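PDB 2AWA: DNA polymerase III, beta chain from Streptococcus pneumoniae, which probably forms a ring-shaped head-to-tail homodimer around DNA that tethers DNA polymerases and other proteins to it and so gives them processivity. Local coordinates for residues T30-S35 and F223-T228; S217-E222 and F252-L257; K303-D308 and S312-S317; V234-A239 and I243-E248; E53-I58 and A77-T82. All coordinates share one frame; numbering follows the deposited sequence.

Interaction 1 of 5, residues T30-S35 and F223-T228; sequences TKRAIS and FSAVFT
Near the C-terminal end of helix 20-31 one side chain, R32, crosses to A225 and V226 in the last turn of helix 217-226. Ahead of it, T30 faces away from that helix and keeps its hydroxyl OG1 bonded to A26 O. K31 opens a type I beta turn that runs to I34, with I34 N held 2.7 Å from K31 O; the K31 ammonium curls back to a weak bond with I34 O. R32, second in the turn, carries the contact. Its CB meets V226 CG2 at 4.2 Å, and a bend at chi2 (-145°) then brings R32 CD to 3.5 Å from A225 CB, with NE equally near that methyl. The guanidinium passes the backbone with A225 O over one face, 3.5 Å from NH1; this is no hydrogen bond, although the carbonyls ending a helix would probably attract the positive charge. The two helices belong to different domains, N-terminal and central, which share one continuous antiparallel sheet; in this family such helices line the hole that DNA threads, and exposed R32 is consistent with that basic inner surface. A33 packs on I64 and I66 of strand 64-71, where V226 also rests on I66. I34 packs against A91, at the start of helix 91-100.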
# COMPACT_ATOMS: atom_id res chain seq x y z
N THR B 30 3.80 1.55 21.21
CA THR B 30 4.56 2.70 21.69
C THR B 30 5.07 3.55 20.52
O THR B 30 5.07 4.77 20.59
CB THR B 30 5.73 2.27 22.59
OG1 THR B 30 5.19 1.60 23.74
CG2 THR B 30 6.51 3.48 23.06
N LYS B 31 5.45 2.89 19.43
CA LYS B 31 5.94 3.57 18.25
C LYS B 31 4.94 4.56 17.67
O LYS B 31 5.31 5.51 17.02
CB LYS B 31 6.34 2.58 17.17
CG LYS B 31 7.43 3.14 16.29
CD LYS B 31 7.34 2.72 14.84
CE LYS B 31 8.56 3.27 14.06
NZ LYS B 31 8.86 4.73 14.34
N ARG B 32 3.66 4.34 17.90
CA ARG B 32 2.65 5.25 17.39
C ARG B 32 2.86 6.71 17.83
O ARG B 32 2.34 7.61 17.19
CB ARG B 32 1.25 4.75 17.75
CG ARG B 32 0.89 3.52 16.95
CD ARG B 32 -0.57 3.48 16.59
NE ARG B 32 -0.85 2.52 15.52
CZ ARG B 32 -1.00 1.20 15.69
NH1 ARG B 32 -0.88 0.63 16.89
NH2 ARG B 32 -1.27 0.44 14.63
N ALA B 33 3.62 6.92 18.91
CA ALA B 33 4.01 8.26 19.35
C ALA B 33 5.43 8.63 18.96
O ALA B 33 5.95 9.58 19.51
CB ALA B 33 3.84 8.39 20.86
N ILE B 34 6.06 7.91 18.04
CA ILE B 34 7.46 8.14 17.68
C ILE B 34 7.63 8.40 16.19
O ILE B 34 7.46 7.49 15.38
CB ILE B 34 8.35 6.94 18.04
CG1 ILE B 34 8.39 6.71 19.54
CG2 ILE B 34 9.77 7.14 17.49
CD1 ILE B 34 9.20 5.48 19.96
N SER B 35 8.02 9.62 15.83
CA SER B 35 8.27 9.97 14.42
C SER B 35 9.69 9.60 13.99
O SER B 35 10.59 9.42 14.82
CB SER B 35 8.06 11.46 14.20
OG SER B 35 6.89 11.89 14.86
N PHE B 223 -5.28 8.10 19.50
CA PHE B 223 -6.00 7.49 20.60
C PHE B 223 -6.72 6.25 20.11
O PHE B 223 -6.68 5.20 20.76
CB PHE B 223 -7.03 8.45 21.22
CG PHE B 223 -7.98 7.77 22.12
CD1 PHE B 223 -9.11 7.15 21.62
CD2 PHE B 223 -7.71 7.65 23.45
CE1 PHE B 223 -9.95 6.45 22.45
CE2 PHE B 223 -8.54 6.97 24.27
CZ PHE B 223 -9.66 6.37 23.77
N SER B 224 -7.40 6.36 18.96
CA SER B 224 -8.16 5.22 18.43
C SER B 224 -7.26 4.05 18.02
O SER B 224 -7.65 2.90 18.14
CB SER B 224 -9.03 5.63 17.25
OG SER B 224 -9.93 6.65 17.60
N ALA B 225 -6.06 4.36 17.54
CA ALA B 225 -5.05 3.33 17.20
C ALA B 225 -4.33 2.73 18.43
O ALA B 225 -3.91 1.59 18.40
CB ALA B 225 -4.04 3.89 16.25
N VAL B 226 -4.17 3.49 19.50
CA VAL B 226 -3.42 3.02 20.64
C VAL B 226 -4.26 2.10 21.49
O VAL B 226 -3.79 1.08 21.97
CB VAL B 226 -2.87 4.21 21.47
CG1 VAL B 226 -2.44 3.78 22.85
CG2 VAL B 226 -1.68 4.85 20.71
N PHE B 227 -5.53 2.44 21.65
CA PHE B 227 -6.43 1.68 22.49
C PHE B 227 -7.28 0.76 21.63
O PHE B 227 -8.29 1.15 21.04
CB PHE B 227 -7.27 2.61 23.37
CG PHE B 227 -6.45 3.41 24.34
CD1 PHE B 227 -5.92 4.64 23.98
CD2 PHE B 227 -6.16 2.90 25.60
CE1 PHE B 227 -5.15 5.37 24.85
CE2 PHE B 227 -5.39 3.62 26.49
CZ PHE B 227 -4.88 4.87 26.12
N THR B 228 -6.84 -0.49 21.57
CA THR B 228 -7.51 -1.51 20.82
C THR B 228 -8.76 -1.86 21.57
O THR B 228 -8.92 -1.52 22.74
CB THR B 228 -6.61 -2.74 20.64
OG1 THR B 228 -6.12 -3.18 21.92
CG2 THR B 228 -5.44 -2.41 19.71

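Interaction 2 of 5, residues S217-E222 and F252-L257; sequences SRSLRE and FYTRLL
Helix 217-226 lies on the sheet that the N-terminal and central domains share, and S219 and E222, on the side facing that sheet, meet T254 and F252 of strand 250-255. The segments 217-222 and 252-255 run nearly antiparallel, at 168°, with their axes 9.0 Å apart at closest approach. At the polar end of the contact S219 OG comes within 2.7 Å of T254 OG1, a close hydroxyl pair whose hydrogen bond is not settled, since the serine proton has another acceptor within reach. T254 has OG1 swung anti to its own nitrogen (chi1 174°), and from there the hydroxyl donates firmly to R255 O, 2.9 Å away, arriving in the carbonyl plane on a lone pair. Strand 250-255 is where the sheet passes from one domain to the other: Y253 bonds through the backbone to S65 of the N-terminal domain, while T254 bonds to I243 of the central one. F252 makes the rest of the contact. Its ring leans out to the helix and turns its edge to a backbone carbonyl: F252 CZ is 3.5 Å from S219 O, which lies near the ring plane. The same CZ is 4.0 Å from E222 CB. Beyond CB the E222 chain bends at chi2 (-54°), which leads the carboxylate away from the strand to the side chain of R32. I64 of strand 64-71 packs beside S219, E222 and T254, and I66 beside F252.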
# COMPACT_ATOMS: atom_id res chain seq x y z
N SER B 217 -6.86 17.04 16.70
CA SER B 217 -7.51 15.92 16.00
C SER B 217 -6.54 14.80 15.70
O SER B 217 -6.93 13.66 15.74
CB SER B 217 -8.20 16.37 14.73
OG SER B 217 -7.26 16.98 13.88
N ARG B 218 -5.28 15.13 15.42
CA ARG B 218 -4.23 14.12 15.20
C ARG B 218 -4.00 13.26 16.44
O ARG B 218 -3.76 12.06 16.34
CB ARG B 218 -2.91 14.78 14.78
CG ARG B 218 -1.78 13.79 14.49
CD ARG B 218 -0.52 14.47 13.87
NE ARG B 218 -0.66 14.88 12.46
CZ ARG B 218 -0.55 16.14 12.03
N SER B 219 -4.06 13.87 17.62
CA SER B 219 -3.94 13.12 18.85
C SER B 219 -5.09 12.14 18.95
O SER B 219 -4.89 10.98 19.30
CB SER B 219 -3.92 14.06 20.04
OG SER B 219 -2.77 14.88 20.02
N LEU B 220 -6.30 12.59 18.64
CA LEU B 220 -7.47 11.72 18.76
C LEU B 220 -7.39 10.53 17.81
O LEU B 220 -7.78 9.42 18.17
CB LEU B 220 -8.76 12.50 18.53
CG LEU B 220 -9.09 13.55 19.58
CD1 LEU B 220 -10.14 14.52 19.05
CD2 LEU B 220 -9.55 12.91 20.88
N ARG B 221 -6.88 10.73 16.59
CA ARG B 221 -6.70 9.60 15.67
C ARG B 221 -5.73 8.58 16.26
O ARG B 221 -5.93 7.39 16.10
CB ARG B 221 -6.17 10.04 14.30
CG ARG B 221 -7.03 11.02 13.51
CD ARG B 221 -8.45 10.52 13.30
NE ARG B 221 -9.05 11.07 12.08
CZ ARG B 221 -10.30 10.84 11.67
NH1 ARG B 221 -11.13 10.07 12.37
NH2 ARG B 221 -10.72 11.39 10.53
N GLU B 222 -4.68 9.02 16.94
CA GLU B 222 -3.78 8.08 17.58
C GLU B 222 -4.44 7.39 18.76
O GLU B 222 -4.16 6.22 19.02
CB GLU B 222 -2.48 8.75 18.05
CG GLU B 222 -1.55 9.19 16.93
CD GLU B 222 -1.19 8.10 15.94
OE1 GLU B 222 -1.26 6.90 16.28
OE2 GLU B 222 -0.81 8.45 14.81
N PHE B 252 -1.48 7.51 27.90
CA PHE B 252 -1.41 8.25 26.65
C PHE B 252 -1.69 9.71 26.97
O PHE B 252 -2.83 10.06 27.34
CB PHE B 252 -2.45 7.67 25.70
CG PHE B 252 -2.60 8.40 24.40
CD1 PHE B 252 -1.67 8.25 23.40
CD2 PHE B 252 -3.72 9.16 24.14
CE1 PHE B 252 -1.83 8.88 22.17
CE2 PHE B 252 -3.89 9.79 22.89
CZ PHE B 252 -2.94 9.65 21.93
N TYR B 253 -0.65 10.54 26.90
CA TYR B 253 -0.78 11.98 27.18
C TYR B 253 -0.81 12.74 25.86
O TYR B 253 -0.19 12.33 24.89
CB TYR B 253 0.39 12.52 27.98
CG TYR B 253 0.70 11.82 29.27
CD1 TYR B 253 1.37 10.61 29.28
CD2 TYR B 253 0.37 12.41 30.49
CE1 TYR B 253 1.67 9.96 30.48
CE2 TYR B 253 0.67 11.78 31.69
CZ TYR B 253 1.32 10.55 31.67
OH TYR B 253 1.61 9.92 32.86
N THR B 254 -1.53 13.84 25.83
CA THR B 254 -1.54 14.74 24.69
C THR B 254 -1.62 16.16 25.20
O THR B 254 -2.12 16.43 26.31
CB THR B 254 -2.75 14.48 23.72
OG1 THR B 254 -2.79 15.48 22.69
CG2 THR B 254 -4.09 14.48 24.43
N ARG B 255 -1.13 17.06 24.37
CA ARG B 255 -1.27 18.48 24.61
C ARG B 255 -2.71 18.87 24.35
O ARG B 255 -3.41 18.22 23.58
CB ARG B 255 -0.38 19.28 23.68
CG ARG B 255 1.09 19.17 24.00
CD ARG B 255 1.92 19.64 22.83
NE ARG B 255 1.79 21.07 22.59
CZ ARG B 255 2.49 22.01 23.22
NH1 ARG B 255 3.39 21.68 24.14
NH2 ARG B 255 2.30 23.29 22.92
N LEU B 256 -3.12 19.93 25.02
CA LEU B 256 -4.35 20.61 24.73
C LEU B 256 -4.02 21.88 23.97
O LEU B 256 -2.93 22.44 24.09
CB LEU B 256 -5.07 20.92 26.04
CG LEU B 256 -5.54 19.67 26.79
CD1 LEU B 256 -6.30 20.01 28.07
CD2 LEU B 256 -6.39 18.77 25.87
N LEU B 257 -4.97 22.36 23.20
CA LEU B 257 -4.84 23.64 22.54
C LEU B 257 -5.36 24.77 23.42
O LEU B 257 -6.53 24.85 23.69
CB LEU B 257 -5.60 23.61 21.22
CG LEU B 257 -4.96 22.62 20.25
CD1 LEU B 257 -5.95 22.14 19.21
CD2 LEU B 257 -3.77 23.24 19.59

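Interaction 3 of 5, residues K303-D308 and S312-S317; sequences KLEIKD and SAHVHS
K303 and H314 exchange both backbone bonds across a beta hairpin of the C-terminal domain: K303 N reaches H314 O at 3.0 Å, and H314 N reaches K303 O at 2.9 Å. E305 and S312 repeat the pattern, E305 N giving a nearly straight bond (174°) to S312 O at 2.8 Å, and S312 N bonding to E305 O. Between them L304 and A313 form a non-hydrogen-bonded pair, their backbones bonding outward to I339 and E325 in the flanking strands; here the two CA atoms instead offer C-H groups to backbone carbonyls, A313 CA lying 3.4 Å from K303 O. L304 CD2 and A313 CB touch on the apolar face, which looks to helix 280-294. The other face is polar. S312 OG and H314 NE2 are hydrogen-bonded at 2.9 Å, with either able to donate, and this helps to fix the rotation of the imidazole. E305 OE1 is 3.5 Å from the same NE2 at an angle too poor for a bond, its carboxylate turned only 23° from the ring plane. That acid would probably favour a positive charge on H314, and K303 NZ, 5.1 Å from H314 ND1, would oppose it.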
# COMPACT_ATOMS: atom_id res chain seq x y z
N LYS B 303 -23.28 20.70 -8.36
CA LYS B 303 -24.48 21.51 -8.31
C LYS B 303 -25.63 20.55 -8.17
O LYS B 303 -25.84 19.70 -9.04
CB LYS B 303 -24.61 22.33 -9.59
CG LYS B 303 -25.98 23.01 -9.80
CD LYS B 303 -25.89 24.37 -10.55
CE LYS B 303 -25.50 24.26 -12.01
NZ LYS B 303 -26.49 23.53 -12.84
N LEU B 304 -26.36 20.65 -7.06
CA LEU B 304 -27.60 19.93 -6.89
C LEU B 304 -28.70 20.81 -7.42
O LEU B 304 -28.78 21.99 -7.06
CB LEU B 304 -27.90 19.61 -5.43
CG LEU B 304 -27.41 18.28 -4.88
CD1 LEU B 304 -28.05 18.02 -3.54
CD2 LEU B 304 -27.72 17.16 -5.85
N GLU B 305 -29.52 20.24 -8.29
CA GLU B 305 -30.73 20.89 -8.76
C GLU B 305 -31.94 20.12 -8.25
O GLU B 305 -32.04 18.92 -8.42
CB GLU B 305 -30.71 20.96 -10.29
CG GLU B 305 -31.72 21.94 -10.89
CD GLU B 305 -32.10 21.55 -12.31
OE1 GLU B 305 -31.21 21.14 -13.08
OE2 GLU B 305 -33.31 21.64 -12.65
N ILE B 306 -32.86 20.81 -7.60
CA ILE B 306 -34.06 20.18 -7.07
C ILE B 306 -35.31 20.85 -7.65
O ILE B 306 -35.68 21.93 -7.21
CB ILE B 306 -34.07 20.27 -5.53
CG1 ILE B 306 -32.75 19.72 -4.96
CG2 ILE B 306 -35.26 19.50 -4.95
CD1 ILE B 306 -32.30 20.42 -3.73
N LYS B 307 -35.94 20.23 -8.64
CA LYS B 307 -37.15 20.76 -9.27
C LYS B 307 -38.29 19.75 -9.25
O LYS B 307 -38.17 18.66 -9.82
CB LYS B 307 -36.87 21.18 -10.73
N ASP B 308 -39.39 20.13 -8.61
CA ASP B 308 -40.64 19.34 -8.54
C ASP B 308 -40.44 17.87 -8.13
O ASP B 308 -40.98 16.97 -8.78
CB ASP B 308 -41.44 19.47 -9.85
CG ASP B 308 -42.95 19.30 -9.65
N SER B 312 -31.13 16.25 -8.97
CA SER B 312 -30.11 15.89 -9.95
C SER B 312 -28.80 16.59 -9.66
O SER B 312 -28.80 17.68 -9.09
CB SER B 312 -30.58 16.23 -11.34
OG SER B 312 -30.97 17.57 -11.37
N ALA B 313 -27.70 15.93 -10.03
CA ALA B 313 -26.34 16.45 -9.84
C ALA B 313 -25.70 16.79 -11.18
O ALA B 313 -25.80 16.01 -12.16
CB ALA B 313 -25.49 15.45 -9.10
N HIS B 314 -25.01 17.93 -11.20
CA HIS B 314 -24.36 18.44 -12.39
C HIS B 314 -22.98 18.99 -12.11
O HIS B 314 -22.78 19.77 -11.18
CB HIS B 314 -25.22 19.52 -13.04
CG HIS B 314 -26.66 19.14 -13.16
ND1 HIS B 314 -27.22 18.74 -14.35
CD2 HIS B 314 -27.65 19.11 -12.23
CE1 HIS B 314 -28.50 18.47 -14.15
NE2 HIS B 314 -28.79 18.68 -12.88
N VAL B 315 -22.03 18.55 -12.93
CA VAL B 315 -20.67 19.06 -12.92
C VAL B 315 -20.32 19.37 -14.35
O VAL B 315 -20.56 18.57 -15.24
CB VAL B 315 -19.67 18.01 -12.38
CG1 VAL B 315 -18.23 18.55 -12.46
CG2 VAL B 315 -20.03 17.57 -10.93
N HIS B 316 -19.73 20.54 -14.57
CA HIS B 316 -19.19 20.86 -15.86
C HIS B 316 -17.74 21.22 -15.74
O HIS B 316 -17.41 22.28 -15.26
CB HIS B 316 -19.93 22.02 -16.50
CG HIS B 316 -19.43 22.33 -17.87
ND1 HIS B 316 -18.40 23.21 -18.11
CD2 HIS B 316 -19.80 21.84 -19.08
CE1 HIS B 316 -18.18 23.28 -19.41
NE2 HIS B 316 -19.02 22.47 -20.02
N SER B 317 -16.87 20.35 -16.22
CA SER B 317 -15.43 20.60 -16.22
C SER B 317 -14.95 20.83 -17.65
O SER B 317 -14.71 19.89 -18.39
CB SER B 317 -14.71 19.43 -15.58
OG SER B 317 -13.34 19.73 -15.50

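Interaction 4 of 5, residues V234-A239 and I243-E248; sequences VEIFFA and ILFRSE
E235 and R246 head the backbone ladder of a beta hairpin, E235 N donating to R246 O almost straight (176°, 2.9 Å) and R246 N returning to E235 O. F237 and L244 form the next hydrogen-bonded pair, with F237 N 2.9 Å from L244 O and L244 N bonded to F237 O. In the non-hydrogen-bonded positions alpha carbons approach carbonyls, I236 CA lying 3.2 Å from L244 O. The charged contact is looser: E235 OE1 and R246 NH2 make a salt bridge at 3.4 Å with only a weak hydrogen bond. The rim of the F237 ring, at CE1, lies over one face of the R246 guanidinium, the two crossing at a slant with their planes 44° apart. Most apolar contacts are on the face of I236, F238, I243 and F245. I236 CD1 lies 3.5 Å from F245 CE2, the two side chains running side by side, and I236 CG2 meets I243 CG1. I243 holds CG1 anti to its nitrogen (chi1 -179°), which carries I243 CD1 along F238 to within 3.4 Å of F238 CE1. At the end of the pairing V234 CG2 packs on F245 CB at 3.8 Å. Helix 151-161 packs on the I236 and F245 face through L154, while F245 also meets the ring of F223. Strand 147-150 flanks 233-238 on the outer side, and strand 250-255 flanks 242-246.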
# COMPACT_ATOMS: atom_id res chain seq x y z
N VAL B 234 -11.48 3.51 29.63
CA VAL B 234 -10.27 4.25 29.89
C VAL B 234 -10.57 5.33 30.93
O VAL B 234 -11.70 5.80 31.03
CB VAL B 234 -9.72 4.87 28.57
CG1 VAL B 234 -10.57 6.04 28.13
CG2 VAL B 234 -8.31 5.33 28.74
N GLU B 235 -9.56 5.73 31.70
CA GLU B 235 -9.67 6.83 32.66
C GLU B 235 -9.02 8.09 32.12
O GLU B 235 -7.89 8.03 31.64
CB GLU B 235 -8.96 6.46 33.95
CG GLU B 235 -9.41 5.15 34.52
CD GLU B 235 -8.97 4.98 35.96
OE1 GLU B 235 -7.79 5.29 36.27
OE2 GLU B 235 -9.81 4.53 36.78
N ILE B 236 -9.71 9.23 32.22
CA ILE B 236 -9.24 10.50 31.66
C ILE B 236 -8.93 11.49 32.77
O ILE B 236 -9.72 11.65 33.71
CB ILE B 236 -10.25 11.10 30.67
CG1 ILE B 236 -10.74 10.02 29.69
CG2 ILE B 236 -9.61 12.25 29.84
CD1 ILE B 236 -11.55 10.54 28.50
N PHE B 237 -7.77 12.11 32.70
CA PHE B 237 -7.40 13.12 33.71
C PHE B 237 -7.10 14.42 32.99
O PHE B 237 -6.50 14.39 31.92
CB PHE B 237 -6.20 12.68 34.56
CG PHE B 237 -6.44 11.42 35.33
CD1 PHE B 237 -6.46 10.20 34.69
CD2 PHE B 237 -6.64 11.45 36.72
CE1 PHE B 237 -6.70 9.03 35.37
CE2 PHE B 237 -6.87 10.29 37.42
CZ PHE B 237 -6.90 9.07 36.75
N PHE B 238 -7.52 15.54 33.58
CA PHE B 238 -7.42 16.86 32.95
C PHE B 238 -6.40 17.75 33.66
O PHE B 238 -6.38 17.82 34.87
CB PHE B 238 -8.79 17.54 32.97
CG PHE B 238 -9.79 16.89 32.05
CD1 PHE B 238 -9.79 17.15 30.69
CD2 PHE B 238 -10.71 15.98 32.55
CE1 PHE B 238 -10.71 16.52 29.84
CE2 PHE B 238 -11.62 15.37 31.73
CZ PHE B 238 -11.62 15.64 30.37
N ALA B 239 -5.55 18.40 32.89
CA ALA B 239 -4.83 19.60 33.34
C ALA B 239 -5.10 20.71 32.32
O ALA B 239 -5.80 20.50 31.32
CB ALA B 239 -3.34 19.33 33.47
N ILE B 243 -3.74 16.40 28.89
CA ILE B 243 -4.79 15.47 29.27
C ILE B 243 -4.26 14.03 29.09
O ILE B 243 -3.50 13.76 28.16
CB ILE B 243 -6.06 15.73 28.40
CG1 ILE B 243 -7.23 14.83 28.74
CG2 ILE B 243 -5.74 15.55 26.92
CD1 ILE B 243 -8.41 15.09 27.79
N LEU B 244 -4.67 13.13 29.97
CA LEU B 244 -4.17 11.76 29.99
C LEU B 244 -5.31 10.75 29.89
O LEU B 244 -6.26 10.81 30.65
CB LEU B 244 -3.42 11.53 31.30
CG LEU B 244 -3.06 10.08 31.66
CD1 LEU B 244 -2.07 9.54 30.63
CD2 LEU B 244 -2.48 9.99 33.06
N PHE B 245 -5.17 9.80 28.97
CA PHE B 245 -6.05 8.64 28.90
C PHE B 245 -5.28 7.41 29.39
O PHE B 245 -4.23 7.09 28.84
CB PHE B 245 -6.46 8.42 27.44
CG PHE B 245 -7.07 9.62 26.77
CD1 PHE B 245 -6.26 10.61 26.24
CD2 PHE B 245 -8.44 9.76 26.67
CE1 PHE B 245 -6.82 11.70 25.62
CE2 PHE B 245 -9.00 10.85 26.06
CZ PHE B 245 -8.20 11.82 25.54
N ARG B 246 -5.78 6.70 30.38
CA ARG B 246 -5.07 5.55 30.95
C ARG B 246 -5.91 4.28 31.03
O ARG B 246 -7.01 4.30 31.55
CB ARG B 246 -4.59 5.89 32.36
CG ARG B 246 -3.30 5.22 32.75
CD ARG B 246 -2.75 5.82 34.01
NE ARG B 246 -3.71 5.68 35.09
CZ ARG B 246 -3.72 6.41 36.20
NH1 ARG B 246 -2.80 7.36 36.41
NH2 ARG B 246 -4.65 6.19 37.12
N SER B 247 -5.38 3.19 30.51
CA SER B 247 -5.94 1.86 30.72
C SER B 247 -5.07 1.19 31.76
O SER B 247 -4.25 1.82 32.38
CB SER B 247 -5.96 1.08 29.41
OG SER B 247 -4.66 0.95 28.86
N GLU B 248 -5.25 -0.11 31.97
CA GLU B 248 -4.43 -0.82 32.94
C GLU B 248 -2.95 -0.60 32.69
O GLU B 248 -2.21 -0.30 33.61
CB GLU B 248 -4.75 -2.31 32.94
CG GLU B 248 -4.01 -3.13 34.01
CD GLU B 248 -4.62 -4.52 34.25
OE1 GLU B 248 -5.79 -4.77 33.85
OE2 GLU B 248 -3.93 -5.38 34.86

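Interaction 5 of 5, residues E53-I58 and A77-T82; sequences EGITLI and AGLLIT
I55 and L79 meet as branched aliphatic chains, with no ring, carboxylate or guanidinium between the segments and hence neither faces nor edges to pair; both side chains touch F16 of strand 15-19. I55 CD1 and L79 CD1 are 3.5 Å apart, and L79 CD2 stands 4.2 Å from the same I55 methyl, so the end of the isoleucine sits against the fork of the leucine as the two chains cross at a slant. The extended chi2 of I55 (166°) carries CD1 outward to L79. L79 holds CG anti to its nitrogen (chi1 174°), which carries CG, and with it the fork, toward 53-58. The other half of the contact is made on backbone. I81 CD1 rests 3.6 Å from G54 CA. The glycine itself is explained by its backbone angles (phi 162°), at which a beta carbon would jam against the carbonyl oxygen of E53. G54 O is bonded to T51 OG1. No hydrogen bond crosses between the segments, which join two separate sheets of the N-terminal domain through a buried apolar seam. Residues 54-58 are an inner strand of the long sheet shared with the central domain, paired with 45-50 on one side and 64-71 on the other. Residues 80-82 belong to the edge strand of the second sheet, next to 15-19. V50 backs I81, and A77, two residues before L79, packs on L22 of helix 20-31 and I70 of strand 64-71.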
# COMPACT_ATOMS: atom_id res chain seq x y z
N GLU B 53 8.88 -4.83 38.90
CA GLU B 53 7.49 -5.13 38.57
C GLU B 53 7.32 -5.46 37.08
O GLU B 53 6.43 -6.21 36.71
CB GLU B 53 6.56 -3.97 38.99
CG GLU B 53 6.71 -3.48 40.47
CD GLU B 53 6.82 -4.60 41.50
N GLY B 54 8.19 -4.91 36.24
CA GLY B 54 8.09 -5.12 34.81
C GLY B 54 8.86 -4.13 33.95
O GLY B 54 9.69 -3.38 34.44
N ILE B 55 8.56 -4.15 32.65
CA ILE B 55 9.19 -3.30 31.67
C ILE B 55 8.22 -2.20 31.26
O ILE B 55 7.03 -2.45 31.09
CB ILE B 55 9.51 -4.11 30.43
CG1 ILE B 55 10.62 -5.11 30.72
CG2 ILE B 55 9.90 -3.22 29.26
CD1 ILE B 55 10.74 -6.16 29.63
N THR B 56 8.75 -0.99 31.08
CA THR B 56 7.96 0.15 30.62
C THR B 56 8.58 0.67 29.34
O THR B 56 9.77 0.93 29.27
CB THR B 56 7.94 1.29 31.64
OG1 THR B 56 7.60 0.79 32.94
CG2 THR B 56 6.91 2.36 31.25
N LEU B 57 7.75 0.81 28.31
CA LEU B 57 8.17 1.36 27.03
C LEU B 57 7.66 2.78 26.89
O LEU B 57 6.45 3.00 26.87
CB LEU B 57 7.62 0.51 25.88
CG LEU B 57 8.10 -0.93 25.92
CD1 LEU B 57 7.34 -1.75 24.90
CD2 LEU B 57 9.60 -1.02 25.70
N ILE B 58 8.58 3.73 26.79
CA ILE B 58 8.22 5.14 26.64
C ILE B 58 8.57 5.71 25.26
O ILE B 58 9.68 5.52 24.75
CB ILE B 58 8.81 6.00 27.77
CG1 ILE B 58 8.27 5.51 29.11
CG2 ILE B 58 8.45 7.47 27.55
CD1 ILE B 58 8.79 6.26 30.33
N ALA B 77 3.23 -12.71 28.70
CA ALA B 77 4.52 -12.09 28.41
C ALA B 77 5.67 -13.09 28.52
O ALA B 77 6.67 -12.93 27.84
CB ALA B 77 4.77 -10.92 29.33
N GLY B 78 5.53 -14.11 29.35
CA GLY B 78 6.69 -14.94 29.70
C GLY B 78 7.90 -14.07 30.01
O GLY B 78 8.97 -14.24 29.41
N LEU B 79 7.72 -13.13 30.94
CA LEU B 79 8.72 -12.11 31.22
C LEU B 79 9.52 -12.49 32.44
O LEU B 79 8.96 -12.57 33.53
CB LEU B 79 8.04 -10.76 31.46
CG LEU B 79 8.91 -9.58 31.90
CD1 LEU B 79 10.11 -9.34 30.97
CD2 LEU B 79 8.05 -8.32 31.97
N LEU B 80 10.81 -12.76 32.24
CA LEU B 80 11.73 -13.07 33.34
C LEU B 80 12.82 -11.98 33.42
O LEU B 80 13.60 -11.79 32.50
CB LEU B 80 12.34 -14.47 33.17
CG LEU B 80 12.77 -15.18 34.47
N ILE B 81 12.84 -11.26 34.55
CA ILE B 81 13.72 -10.11 34.74
C ILE B 81 14.84 -10.48 35.70
O ILE B 81 14.57 -10.90 36.82
CB ILE B 81 12.91 -8.90 35.29
CG1 ILE B 81 11.95 -8.39 34.21
CG2 ILE B 81 13.85 -7.76 35.75
CD1 ILE B 81 10.79 -7.57 34.76
N THR B 82 16.08 -10.30 35.24
CA THR B 82 17.28 -10.69 36.00
C THR B 82 18.03 -9.46 36.53
O THR B 82 18.50 -9.47 37.68
CB THR B 82 18.26 -11.51 35.13
OG1 THR B 82 17.53 -12.40 34.28
CG2 THR B 82 19.22 -12.31 35.99

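How the interactions relate
Interactions 1, 2 and 4 form one touching cluster near the middle of the chain, whereas interaction 3 lies about 62 Å from interaction 5, centre to centre, at the far side of the molecule. Interactions 1 and 2 share helix 217-226: the former is an exposed charged side chain bridging two domains in a partly buried contact, the latter a buried mix of hydroxyls and ring. Interaction 4 continues the sheet, with F252 O 2.9 Å from F245 N. Interactions 3 and 4 are both hairpins with four backbone bonds, but the partly buried 303-317 hairpin carries a histidine-serine bond, while the buried 234-248 one adds hydrocarbon packing and a weakly bonded salt bridge. Interaction 5, wholly apolar, reaches interaction 1 through T30 and L57.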